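Local structure of FG41 Malonate Semialdehyde Decarboxylase (Coryneform bacterium, 3MLC) at residues A18-V23 and R38-T43; I67-T72 and F103-E108; F71-R76 and N109-W114. The protein is an enzyme of the tautomerase superfamily that assembles from three copies of one chain, each built on beta-alpha-beta units. One frame throughout, in Å; residues are numbered along the deposited sequence.

Contact 1: A18-V23 and R38-T43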
# COMPACT_ATOMS: atom_id res chain seq x y z
N ALA A 18 18.05 -6.88 8.96
CA ALA A 18 19.17 -6.77 8.02
C ALA A 18 18.74 -6.51 6.57
O ALA A 18 19.45 -5.79 5.82
CB ALA A 18 20.11 -8.02 8.11
N ILE A 19 17.62 -7.11 6.17
CA ILE A 19 16.97 -6.83 4.88
C ILE A 19 16.55 -5.37 4.82
O ILE A 19 16.70 -4.73 3.78
CB ILE A 19 15.74 -7.78 4.64
CG1 ILE A 19 16.22 -9.21 4.44
CG2 ILE A 19 14.88 -7.31 3.42
CD1 ILE A 19 15.16 -10.28 4.58
N ALA A 20 16.02 -4.84 5.93
CA ALA A 20 15.55 -3.45 6.02
C ALA A 20 16.70 -2.46 5.95
O ALA A 20 16.62 -1.44 5.25
CB ALA A 20 14.75 -3.25 7.32
N ASP A 21 17.77 -2.76 6.68
CA ASP A 21 19.06 -2.07 6.55
C ASP A 21 19.63 -2.02 5.13
O ASP A 21 20.02 -0.96 4.65
CB ASP A 21 20.08 -2.69 7.51
CG ASP A 21 19.74 -2.40 8.97
OD1 ASP A 21 20.28 -3.10 9.84
OD2 ASP A 21 18.91 -1.50 9.25
N ALA A 22 19.66 -3.18 4.47
CA ALA A 22 20.15 -3.32 3.10
C ALA A 22 19.35 -2.51 2.08
O ALA A 22 19.93 -1.77 1.27
CB ALA A 22 20.22 -4.81 2.70
N VAL A 23 18.01 -2.60 2.14
CA VAL A 23 17.11 -1.84 1.26
C VAL A 23 17.36 -0.36 1.44
O VAL A 23 17.38 0.39 0.47
CB VAL A 23 15.58 -2.17 1.51
CG1 VAL A 23 14.64 -1.17 0.77
CG2 VAL A 23 15.26 -3.61 1.12
N ARG A 38 14.52 7.76 6.51
CA ARG A 38 14.25 6.34 6.62
C ARG A 38 12.88 6.06 7.22
O ARG A 38 12.66 6.31 8.43
CB ARG A 38 15.30 5.66 7.48
CG ARG A 38 15.07 4.19 7.59
CD ARG A 38 16.23 3.54 8.32
NE ARG A 38 16.01 2.12 8.34
CZ ARG A 38 16.89 1.20 8.73
NH1 ARG A 38 18.12 1.54 9.15
NH2 ARG A 38 16.54 -0.08 8.68
N PHE A 39 12.00 5.51 6.38
CA PHE A 39 10.60 5.21 6.71
C PHE A 39 10.19 3.90 6.08
O PHE A 39 10.05 3.81 4.86
CB PHE A 39 9.68 6.36 6.26
CG PHE A 39 10.19 7.68 6.67
CD1 PHE A 39 11.04 8.42 5.82
CD2 PHE A 39 9.95 8.15 7.96
CE1 PHE A 39 11.55 9.65 6.22
CE2 PHE A 39 10.48 9.36 8.37
CZ PHE A 39 11.29 10.11 7.51
N GLN A 40 9.98 2.88 6.92
CA GLN A 40 9.79 1.51 6.49
C GLN A 40 8.77 0.80 7.35
O GLN A 40 8.75 0.95 8.56
CB GLN A 40 11.13 0.72 6.53
CG GLN A 40 12.31 1.43 5.82
CD GLN A 40 13.55 0.56 5.68
OE1 GLN A 40 13.85 -0.27 6.54
NE2 GLN A 40 14.28 0.76 4.59
N ILE A 41 7.92 0.00 6.71
CA ILE A 41 6.98 -0.86 7.41
C ILE A 41 7.27 -2.30 7.00
O ILE A 41 7.00 -2.69 5.87
CB ILE A 41 5.47 -0.48 7.12
CG1 ILE A 41 5.16 0.96 7.57
CG2 ILE A 41 4.53 -1.47 7.82
CD1 ILE A 41 3.88 1.61 6.97
N LEU A 42 7.80 -3.08 7.94
CA LEU A 42 8.10 -4.49 7.73
C LEU A 42 6.92 -5.35 8.09
O LEU A 42 6.48 -5.34 9.24
CB LEU A 42 9.26 -4.91 8.61
CG LEU A 42 10.66 -4.77 8.05
CD1 LEU A 42 11.67 -4.61 9.20
CD2 LEU A 42 10.98 -6.00 7.21
N THR A 43 6.38 -6.10 7.12
CA THR A 43 5.28 -7.03 7.45
C THR A 43 5.61 -8.47 7.06
O THR A 43 6.08 -8.73 5.95
CB THR A 43 3.94 -6.58 6.86
OG1 THR A 43 3.79 -5.16 7.06
CG2 THR A 43 2.79 -7.30 7.55
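D21 and R38 form a salt bridge between helix 14-31 and the residue just before strand 39-45. A single carboxylate oxygen does the work. OD2 of D21 takes NH2 of R38 at 2.8 Å and NH1 of R38 at 3.1 Å, so the guanidinium meets it end-on. The oxygen lies at the edge of the guanidinium, close to its plane. The carboxylate itself is turned steeply, its plane 80° from that of the guanidinium.

Q40 supplies the next bond. Its NE2 donates to the backbone O of A20 at 3.3 Å, with that oxygen in the plane of the amide. The amide oxygen OE1 lies 3.2 Å from CB of A20 and accepts a weak bond from R38 NH2. These partners are consistent with the modelled flip of the amide. Further along the strand, CD1 of L42 packs on CB of A20 at 3.9 Å. V23 CG1 touches the amide more loosely, 4.3 Å from Q40 NE2.

R38 reaches the helix because its chain is extended, with CG trans to the backbone N (chi1 -179°). R17 NE makes a second salt bridge to OD2 of D21, so two arginines share this carboxylate. H24 of the same helix touches both R38 and Q40. On the strand's other face, F39 stacks on F103 of the second subunit.

The axes of 18-23 and 39-43 run roughly antiparallel, at 147°, and come within 10.2 Å. This is the helix-on-sheet packing of a beta-alpha-beta unit formed by strand 2-8, helix 14-31 and strand 39-45.

Contact 2: I67-T72 and F103-E108. With PR6 (3-chloro-3-oxopropanoic acid), chain F.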
# COMPACT_ATOMS: atom_id res chain seq x y z
N ILE A 67 8.89 -8.88 -0.93
CA ILE A 67 8.28 -7.89 -1.80
C ILE A 67 8.55 -6.52 -1.23
O ILE A 67 8.26 -6.26 -0.06
CB ILE A 67 6.74 -8.13 -2.02
CG1 ILE A 67 6.49 -9.53 -2.60
CG2 ILE A 67 6.15 -7.04 -2.93
CD1 ILE A 67 5.07 -9.76 -3.06
N ILE A 68 9.07 -5.63 -2.07
CA ILE A 68 9.53 -4.31 -1.67
C ILE A 68 8.81 -3.28 -2.53
O ILE A 68 8.94 -3.28 -3.72
CB ILE A 68 11.08 -4.19 -1.82
CG1 ILE A 68 11.80 -5.16 -0.88
CG2 ILE A 68 11.56 -2.75 -1.60
CD1 ILE A 68 13.18 -5.61 -1.38
N HIS A 69 8.02 -2.42 -1.90
CA HIS A 69 7.19 -1.48 -2.65
C HIS A 69 7.62 -0.11 -2.19
O HIS A 69 7.46 0.23 -1.03
CB HIS A 69 5.72 -1.71 -2.29
CG HIS A 69 4.73 -1.06 -3.20
ND1 HIS A 69 5.05 -0.06 -4.11
CD2 HIS A 69 3.39 -1.22 -3.28
CE1 HIS A 69 3.96 0.33 -4.73
NE2 HIS A 69 2.94 -0.36 -4.25
N VAL A 70 8.18 0.66 -3.11
CA VAL A 70 8.74 1.97 -2.83
C VAL A 70 7.73 3.06 -3.20
O VAL A 70 7.36 3.20 -4.37
CB VAL A 70 10.08 2.19 -3.65
CG1 VAL A 70 10.72 3.57 -3.36
CG2 VAL A 70 11.07 1.08 -3.38
N PHE A 71 7.28 3.84 -2.21
CA PHE A 71 6.47 5.02 -2.48
C PHE A 71 7.34 6.28 -2.40
O PHE A 71 7.90 6.61 -1.33
CB PHE A 71 5.28 5.12 -1.53
CG PHE A 71 4.35 3.94 -1.59
CD1 PHE A 71 3.24 3.95 -2.43
CD2 PHE A 71 4.58 2.82 -0.80
CE1 PHE A 71 2.36 2.88 -2.47
CE2 PHE A 71 3.70 1.73 -0.84
CZ PHE A 71 2.59 1.76 -1.67
N THR A 72 7.45 7.00 -3.50
CA THR A 72 8.43 8.05 -3.62
C THR A 72 8.05 9.17 -4.55
O THR A 72 7.32 8.97 -5.45
CB THR A 72 9.80 7.50 -3.91
OG1 THR A 72 10.79 8.37 -3.39
CG2 THR A 72 9.99 7.33 -5.33
N PHE A 103 11.08 -9.00 -5.35
CA PHE A 103 10.13 -8.32 -6.22
C PHE A 103 10.07 -6.85 -5.76
O PHE A 103 9.87 -6.57 -4.59
CB PHE A 103 8.75 -8.98 -6.14
CG PHE A 103 7.70 -8.38 -7.07
CD1 PHE A 103 7.45 -8.94 -8.32
CD2 PHE A 103 6.94 -7.27 -6.68
CE1 PHE A 103 6.48 -8.41 -9.17
CE2 PHE A 103 5.97 -6.72 -7.53
CZ PHE A 103 5.73 -7.30 -8.77
N ILE A 104 10.31 -5.93 -6.69
CA ILE A 104 10.27 -4.51 -6.35
C ILE A 104 9.31 -3.79 -7.28
O ILE A 104 9.19 -4.11 -8.46
CB ILE A 104 11.66 -3.80 -6.39
CG1 ILE A 104 12.80 -4.70 -5.87
CG2 ILE A 104 11.64 -2.48 -5.58
CD1 ILE A 104 14.18 -4.25 -6.31
N ALA A 105 8.62 -2.81 -6.70
CA ALA A 105 7.78 -1.87 -7.42
C ALA A 105 7.91 -0.45 -6.86
O ALA A 105 8.20 -0.24 -5.67
CB ALA A 105 6.33 -2.33 -7.38
N ILE A 106 7.71 0.52 -7.73
CA ILE A 106 7.69 1.90 -7.32
C ILE A 106 6.36 2.52 -7.72
O ILE A 106 5.85 2.28 -8.82
CB ILE A 106 8.83 2.72 -7.99
CG1 ILE A 106 10.20 2.06 -7.72
CG2 ILE A 106 8.77 4.23 -7.56
CD1 ILE A 106 11.29 2.45 -8.70
N THR A 107 5.80 3.28 -6.82
CA THR A 107 4.69 4.11 -7.11
C THR A 107 4.88 5.50 -6.58
O THR A 107 5.44 5.70 -5.55
CB THR A 107 3.33 3.44 -6.78
OG1 THR A 107 2.47 4.33 -6.09
CG2 THR A 107 3.45 2.20 -6.08
N GLU A 108 4.43 6.47 -7.34
CA GLU A 108 4.95 7.80 -7.27
C GLU A 108 3.92 8.82 -6.84
O GLU A 108 2.79 8.66 -7.11
CB GLU A 108 5.54 8.17 -8.60
CG GLU A 108 6.94 7.74 -8.78
CD GLU A 108 7.44 8.13 -10.12
OE1 GLU A 108 8.62 8.05 -10.36
OE2 GLU A 108 6.63 8.52 -10.93
CAH PR6 F . 10.86 10.01 0.97
OAI PR6 F . 11.68 10.80 1.34
CAJ PR6 F . 9.49 10.49 0.59
CAK PR6 F . 9.68 11.23 -0.73
OAL PR6 F . 9.74 12.43 -0.68
OAM PR6 F . 9.89 10.57 -1.73
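I67 to T72 pair with F103 to E108 as parallel strands in unbroken register, joined by five backbone hydrogen bonds that include V70 N to A105 O at 2.7 Å. The strand axes lie 17° apart.

Side chains of paired residues project to the same face. I68, V70, I104 and I106 form one apolar group. CG2 of I68 meets CG2 of I104 at 4.0 Å, and CB of V70 meets CG1 of I106 at 4.1 Å. T72 continues this row. Its CG2 lies beside CG2 of I106 at 4.0 Å, while its OG1 donates to OAM of PR6 at 2.9 Å. On the other face I67 CG2 packs on F103 CD2 at 3.8 Å, the two side chains pointing the same way. CZ of F71 sits 3.3 Å above the ring plane of H69, offset toward the rim.

Helix 78-92 covers the isoleucine face through F85 and I88, and its K81 forms a salt bridge with E108 OE1. On the opposite face F103 stacks on F39 of the third subunit. Strand 2-8 lies beside 66-73, while 102-109 pairs antiparallel with a strand of the third subunit.

Contact 3: F71-R76 and N109-W114. With PR6 (3-chloro-3-oxopropanoic acid), chain F.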
# COMPACT_ATOMS: atom_id res chain seq x y z
N PHE A 71 7.28 3.84 -2.21
CA PHE A 71 6.47 5.02 -2.48
C PHE A 71 7.34 6.28 -2.40
O PHE A 71 7.90 6.61 -1.33
CB PHE A 71 5.28 5.12 -1.53
CG PHE A 71 4.35 3.94 -1.59
CD1 PHE A 71 3.24 3.95 -2.43
CD2 PHE A 71 4.58 2.82 -0.80
CE1 PHE A 71 2.36 2.88 -2.47
CE2 PHE A 71 3.70 1.73 -0.84
CZ PHE A 71 2.59 1.76 -1.67
N THR A 72 7.45 7.00 -3.50
CA THR A 72 8.43 8.05 -3.62
C THR A 72 8.05 9.17 -4.55
O THR A 72 7.32 8.97 -5.45
CB THR A 72 9.80 7.50 -3.91
OG1 THR A 72 10.79 8.37 -3.39
CG2 THR A 72 9.99 7.33 -5.33
N GLN A 73 8.50 10.37 -4.25
CA GLN A 73 8.50 11.52 -5.14
C GLN A 73 8.74 11.13 -6.58
O GLN A 73 9.67 10.44 -6.87
CB GLN A 73 9.58 12.49 -4.70
CG GLN A 73 9.10 13.75 -4.21
CD GLN A 73 10.16 14.57 -3.57
OE1 GLN A 73 10.96 15.21 -4.22
NE2 GLN A 73 10.16 14.57 -2.28
N ALA A 74 7.92 11.63 -7.49
CA ALA A 74 8.20 11.61 -8.92
C ALA A 74 9.44 12.47 -9.14
O ALA A 74 9.64 13.50 -8.45
CB ALA A 74 7.01 12.18 -9.71
N GLY A 75 10.26 12.03 -10.07
CA GLY A 75 11.37 12.85 -10.53
C GLY A 75 12.53 12.02 -11.02
O GLY A 75 13.22 12.42 -11.94
N ARG A 76 12.72 10.87 -10.38
CA ARG A 76 13.80 9.95 -10.69
C ARG A 76 13.72 9.38 -12.09
O ARG A 76 12.64 9.08 -12.63
CB ARG A 76 13.88 8.79 -9.67
CG ARG A 76 14.87 8.99 -8.51
CD ARG A 76 14.56 10.22 -7.66
NE ARG A 76 15.29 10.20 -6.39
CZ ARG A 76 16.27 11.04 -6.06
NH1 ARG A 76 16.68 11.99 -6.90
NH2 ARG A 76 16.84 10.93 -4.86
N ASN A 109 4.35 9.83 -6.12
CA ASN A 109 3.60 11.05 -5.89
C ASN A 109 4.49 12.28 -6.00
O ASN A 109 5.49 12.21 -6.61
CB ASN A 109 2.95 11.01 -4.53
CG ASN A 109 3.94 10.81 -3.43
OD1 ASN A 109 5.12 10.91 -3.61
ND2 ASN A 109 3.45 10.52 -2.28
N ALA A 110 4.12 13.37 -5.35
CA ALA A 110 4.83 14.63 -5.42
C ALA A 110 5.37 15.10 -4.06
O ALA A 110 4.96 14.57 -3.06
CB ALA A 110 3.91 15.66 -5.99
N PRO A 111 6.25 16.11 -4.02
CA PRO A 111 6.79 16.66 -2.75
C PRO A 111 5.72 17.18 -1.79
O PRO A 111 5.87 17.07 -0.56
CB PRO A 111 7.73 17.79 -3.20
CG PRO A 111 8.06 17.48 -4.61
CD PRO A 111 6.89 16.74 -5.20
N HIS A 112 4.63 17.72 -2.33
CA HIS A 112 3.54 18.21 -1.52
C HIS A 112 2.61 17.11 -0.96
O HIS A 112 1.65 17.41 -0.30
CB HIS A 112 2.73 19.28 -2.25
CG HIS A 112 2.37 18.95 -3.67
ND1 HIS A 112 1.34 18.10 -4.00
CD2 HIS A 112 2.87 19.40 -4.84
CE1 HIS A 112 1.24 18.01 -5.31
NE2 HIS A 112 2.15 18.80 -5.85
N ASP A 113 2.93 15.85 -1.24
CA ASP A 113 2.15 14.73 -0.72
C ASP A 113 2.74 14.10 0.55
O ASP A 113 2.29 13.04 0.99
CB ASP A 113 1.94 13.68 -1.81
CG ASP A 113 0.99 14.16 -2.88
OD1 ASP A 113 1.25 13.92 -4.07
OD2 ASP A 113 0.01 14.85 -2.55
N TRP A 114 3.71 14.78 1.16
CA TRP A 114 4.42 14.25 2.34
C TRP A 114 4.34 15.11 3.58
O TRP A 114 4.45 16.34 3.49
CB TRP A 114 5.88 13.99 2.00
CG TRP A 114 6.02 13.05 0.88
CD1 TRP A 114 6.04 13.35 -0.45
CD2 TRP A 114 6.08 11.61 0.97
NE1 TRP A 114 6.14 12.20 -1.19
CE2 TRP A 114 6.17 11.12 -0.35
CE3 TRP A 114 6.09 10.70 2.03
CZ2 TRP A 114 6.27 9.75 -0.64
CZ3 TRP A 114 6.19 9.34 1.75
CH2 TRP A 114 6.29 8.88 0.43
CAH PR6 F . 10.86 10.01 0.97
OAI PR6 F . 11.68 10.80 1.34
CAJ PR6 F . 9.49 10.49 0.59
CAK PR6 F . 9.68 11.23 -0.73
OAL PR6 F . 9.74 12.43 -0.68
OAM PR6 F . 9.89 10.57 -1.73
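OAM of PR6 is gripped by T72 and Q73, while W114 from the opposing segment carries the same ligand on its ring. Besides T72 OG1, the oxygen accepts the backbone N of Q73 at 2.9 Å, in a nearly straight bond (169°). This is a ligand pocket of the tautomerase fold, at the C-terminal ends of two neighbouring parallel strands. The Q73 side chain reaches round to the other carboxylate oxygen. Its NE2 lies 2.7 Å from OAL of PR6, but that bond is bent and weak. Y123 OH adds a further hydrogen bond to the ligand.

The carboxylate of PR6 lies over one face of the indole, while its CAH leads away. CAJ of PR6 sits 3.3 Å above the ring plane of W114, over the centre. The far rim of the ring meets the main chain of the other segment, with CH2 of W114 at 3.3 Å from O of F71, near the ring plane. P111 packs against the Q73 amide, the two side chains crossing at about a right angle, and CG of P111 is 3.7 Å from OE1 of Q73.

The backbones are joined by two bonds. N109 N donates to T72 O, and A74 N donates to N109 O at 2.6 Å. Q73 and N109 thus extend the parallel pairing by one step. Beyond them the chain turns, and OD1 of D113 accepts the backbone N of A110. OD2 of D113 bridges to K81 of the second subunit.

N109 probably helps place the indole. Its ND2 bonds to I106 O of the second subunit. OD1 of N109 accepts NE1 of W114 at 2.9 Å, in a bent bond (131°) that comes from above the plane of the amide carbonyl.

How the contacts relate
All three contacts reach one mixed sheet. Contact 1 comes first along the chain and closes before the others open. Contacts 2 and 3 both start on strand 66-73 and share F71 and T72. Their centres lie 12 Å apart, as do those of contacts 1 and 2, which touch where V23 CG2 meets I68 CD1 at 3.8 Å. The centres of contacts 1 and 3 are about 19 Å apart, and the two do not touch. Contacts 1 and 2 belong to different beta-alpha-beta units. Contact 3 continues contact 2 beyond the strand ends, and PR6 binds where they join. Each contact also meets other subunits, and strands 66-73 and 102-109 serve core, pocket edge and subunit interface.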